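PDB 4B7C: probable oxidoreductase from Pseudomonas aeruginosa, which probably catalyses an NADP-dependent oxidation or reduction as a medium-chain dehydrogenase/reductase with a Rossmann-type cofactor domain. Local coordinates for residues E151-G163 and C215-G227. Sequence-based numbering, arbitrary orientation.
Sequences ETVVISGAAGAVG and CPKGIDVFFDNVG
Strands 152-155 and 219-224 are parallel neighbours in the Rossmann sheet, strands 1 and 4 of its 3-2-1-4-5-6 order, side by side at the middle, and the turn after Ser156 carries the glycine-rich sequence that in this family usually meets the dinucleotide. Val154 sits at the middle of the ladder: its N donates to Val221 O and its O accepts from Phe223 N, both at 2.8 Å. At the start, Asp220, with CG beside its own N (chi1 -64°), reaches across so that OD2, through its anti lone pair, takes Thr152 N at 2.8 Å in an almost straight bond (170°). Thr152 O accepts from both Asp220 N and Val221 N. Val154 CG2 packs 3.6 Å from Ile219 CG2, with Cys215 SG close by, while Val154 O meets the Phe222 ring at its edge. At the C-terminal ends, Ser156 OG donates to Asp224 OD1 (2.8 Å), which also accepts from Val226 N (an Asx turn) and Gly227 N (completing an Asx motif). Asn225 ND2 bonds Ser156 O at 2.9 Å, and Val162 CG1 lies 3.5 Å from Phe223 CE1. Strand 176-181 flanks 152-155 and strand 242-246 flanks 219-224; Phe222 packs on helix 228-235, Phe223 on helix 132-145.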
# COMPACT_ATOMS: atom_id res chain seq x y z
N GLU B 151 -9.21 16.78 -8.72
CA GLU B 151 -9.01 15.84 -7.61
C GLU B 151 -8.58 16.58 -6.35
O GLU B 151 -8.02 17.67 -6.42
CB GLU B 151 -7.99 14.75 -7.95
CG GLU B 151 -8.50 13.71 -8.93
CD GLU B 151 -7.55 12.53 -9.11
OE1 GLU B 151 -6.32 12.71 -9.03
OE2 GLU B 151 -8.04 11.41 -9.33
N THR B 152 -8.84 15.96 -5.21
CA THR B 152 -8.43 16.50 -3.92
C THR B 152 -7.13 15.85 -3.47
O THR B 152 -7.04 14.63 -3.31
CB THR B 152 -9.52 16.33 -2.85
OG1 THR B 152 -10.67 17.10 -3.23
CG2 THR B 152 -9.05 16.81 -1.50
N VAL B 153 -6.11 16.69 -3.30
CA VAL B 153 -4.79 16.28 -2.88
C VAL B 153 -4.53 16.78 -1.48
O VAL B 153 -4.60 17.98 -1.20
CB VAL B 153 -3.71 16.82 -3.82
CG1 VAL B 153 -2.33 16.39 -3.35
CG2 VAL B 153 -3.96 16.32 -5.23
N VAL B 154 -4.21 15.85 -0.59
CA VAL B 154 -3.81 16.19 0.77
C VAL B 154 -2.32 15.94 0.98
O VAL B 154 -1.76 14.92 0.53
CB VAL B 154 -4.62 15.39 1.81
CG1 VAL B 154 -4.09 15.63 3.21
CG2 VAL B 154 -6.10 15.75 1.70
N ILE B 155 -1.66 16.89 1.63
CA ILE B 155 -0.23 16.86 1.82
C ILE B 155 0.12 16.95 3.30
O ILE B 155 -0.23 17.93 3.97
CB ILE B 155 0.44 18.02 1.04
CG1 ILE B 155 -0.21 18.27 -0.36
CG2 ILE B 155 1.95 17.83 1.02
CD1 ILE B 155 0.80 18.42 -1.46
N SER B 156 0.81 15.94 3.82
CA SER B 156 1.35 16.00 5.18
C SER B 156 2.75 16.61 5.17
O SER B 156 3.42 16.64 4.14
CB SER B 156 1.36 14.62 5.85
OG SER B 156 2.31 13.76 5.25
N GLY B 157 3.19 17.09 6.34
CA GLY B 157 4.43 17.87 6.45
C GLY B 157 4.43 18.99 5.42
O GLY B 157 5.46 19.29 4.80
N ALA B 158 3.28 19.62 5.25
CA ALA B 158 3.01 20.49 4.11
C ALA B 158 3.85 21.78 4.08
O ALA B 158 4.03 22.36 3.01
CB ALA B 158 1.53 20.82 4.05
N ALA B 159 4.34 22.20 5.24
CA ALA B 159 5.19 23.40 5.33
C ALA B 159 6.65 23.06 5.14
O ALA B 159 7.49 23.94 5.00
CB ALA B 159 5.00 24.09 6.68
N GLY B 160 6.97 21.77 5.15
CA GLY B 160 8.33 21.32 4.88
C GLY B 160 8.74 21.52 3.43
O GLY B 160 7.93 21.89 2.58
N ALA B 161 10.01 21.29 3.16
CA ALA B 161 10.60 21.52 1.84
C ALA B 161 9.98 20.68 0.73
O ALA B 161 9.75 21.14 -0.39
CB ALA B 161 12.09 21.21 1.92
N VAL B 162 9.71 19.41 1.03
CA VAL B 162 9.09 18.52 0.05
C VAL B 162 7.62 18.86 -0.13
O VAL B 162 7.13 19.09 -1.24
CB VAL B 162 9.22 17.03 0.47
CG1 VAL B 162 8.49 16.13 -0.51
CG2 VAL B 162 10.69 16.64 0.60
N GLY B 163 6.90 18.89 0.99
CA GLY B 163 5.46 19.11 0.96
C GLY B 163 5.01 20.43 0.38
O GLY B 163 4.01 20.50 -0.34
N CYS B 215 -12.14 18.52 2.94
CA CYS B 215 -12.19 17.47 1.90
C CYS B 215 -13.56 16.82 1.80
O CYS B 215 -13.70 15.61 2.02
CB CYS B 215 -11.13 16.39 2.15
SG CYS B 215 -9.51 17.01 2.56
N PRO B 216 -14.58 17.60 1.41
CA PRO B 216 -15.95 17.09 1.41
C PRO B 216 -16.19 15.89 0.47
O PRO B 216 -17.08 15.08 0.74
CB PRO B 216 -16.77 18.30 0.95
CG PRO B 216 -15.83 19.10 0.12
CD PRO B 216 -14.48 18.91 0.74
N LYS B 217 -15.41 15.80 -0.61
CA LYS B 217 -15.54 14.69 -1.57
C LYS B 217 -14.46 13.61 -1.40
O LYS B 217 -14.19 12.84 -2.30
CB LYS B 217 -15.54 15.23 -3.01
CG LYS B 217 -16.80 16.03 -3.33
CD LYS B 217 -16.99 16.39 -4.77
CE LYS B 217 -18.42 16.61 -5.26
NZ LYS B 217 -18.45 17.01 -6.69
N GLY B 218 -13.87 13.55 -0.21
CA GLY B 218 -12.83 12.58 0.08
C GLY B 218 -11.45 12.97 -0.46
O GLY B 218 -11.29 14.03 -1.08
N ILE B 219 -10.47 12.11 -0.20
CA ILE B 219 -9.07 12.39 -0.56
C ILE B 219 -8.59 11.45 -1.69
O ILE B 219 -8.57 10.24 -1.54
CB ILE B 219 -8.14 12.24 0.67
CG1 ILE B 219 -8.60 13.17 1.80
CG2 ILE B 219 -6.69 12.54 0.30
CD1 ILE B 219 -7.90 12.89 3.10
N ASP B 220 -8.24 12.04 -2.83
CA ASP B 220 -7.81 11.28 -4.02
C ASP B 220 -6.33 10.95 -4.01
O ASP B 220 -5.92 9.89 -4.47
CB ASP B 220 -8.11 12.07 -5.29
CG ASP B 220 -9.60 12.28 -5.50
OD1 ASP B 220 -10.30 11.26 -5.68
OD2 ASP B 220 -10.04 13.45 -5.48
N VAL B 221 -5.53 11.90 -3.54
CA VAL B 221 -4.08 11.69 -3.41
C VAL B 221 -3.64 12.15 -2.05
O VAL B 221 -3.94 13.28 -1.64
CB VAL B 221 -3.26 12.43 -4.47
CG1 VAL B 221 -1.77 12.23 -4.22
CG2 VAL B 221 -3.65 11.98 -5.87
N PHE B 222 -2.95 11.27 -1.34
CA PHE B 222 -2.28 11.65 -0.11
C PHE B 222 -0.77 11.55 -0.29
O PHE B 222 -0.21 10.47 -0.54
CB PHE B 222 -2.74 10.80 1.08
CG PHE B 222 -2.07 11.15 2.38
CD1 PHE B 222 -1.90 12.47 2.77
CD2 PHE B 222 -1.60 10.16 3.22
CE1 PHE B 222 -1.29 12.79 3.96
CE2 PHE B 222 -0.99 10.47 4.42
CZ PHE B 222 -0.82 11.79 4.79
N PHE B 223 -0.13 12.70 -0.17
CA PHE B 223 1.33 12.82 -0.22
C PHE B 223 1.81 12.81 1.20
O PHE B 223 1.66 13.80 1.93
CB PHE B 223 1.72 14.13 -0.94
CG PHE B 223 3.17 14.20 -1.37
CD1 PHE B 223 4.19 14.23 -0.44
CD2 PHE B 223 3.51 14.27 -2.71
CE1 PHE B 223 5.52 14.30 -0.85
CE2 PHE B 223 4.83 14.35 -3.12
CZ PHE B 223 5.83 14.34 -2.19
N ASP B 224 2.45 11.71 1.60
CA ASP B 224 2.84 11.50 3.00
C ASP B 224 4.33 11.65 3.26
O ASP B 224 5.16 10.90 2.75
CB ASP B 224 2.38 10.12 3.51
CG ASP B 224 2.49 10.00 5.03
OD1 ASP B 224 2.57 11.04 5.74
OD2 ASP B 224 2.47 8.87 5.55
N ASN B 225 4.65 12.65 4.08
CA ASN B 225 6.02 12.91 4.54
C ASN B 225 6.24 12.58 6.00
O ASN B 225 7.36 12.62 6.47
CB ASN B 225 6.39 14.38 4.32
CG ASN B 225 6.41 14.76 2.86
OD1 ASN B 225 7.21 14.21 2.09
ND2 ASN B 225 5.52 15.67 2.46
N VAL B 226 5.16 12.30 6.72
CA VAL B 226 5.23 12.23 8.19
C VAL B 226 4.81 10.90 8.80
O VAL B 226 5.39 10.45 9.79
CB VAL B 226 4.41 13.39 8.84
CG1 VAL B 226 4.82 14.73 8.24
CG2 VAL B 226 2.92 13.17 8.67
N GLY B 227 3.81 10.26 8.20
CA GLY B 227 3.35 8.97 8.68
C GLY B 227 2.58 9.07 9.99
O GLY B 227 1.86 10.04 10.23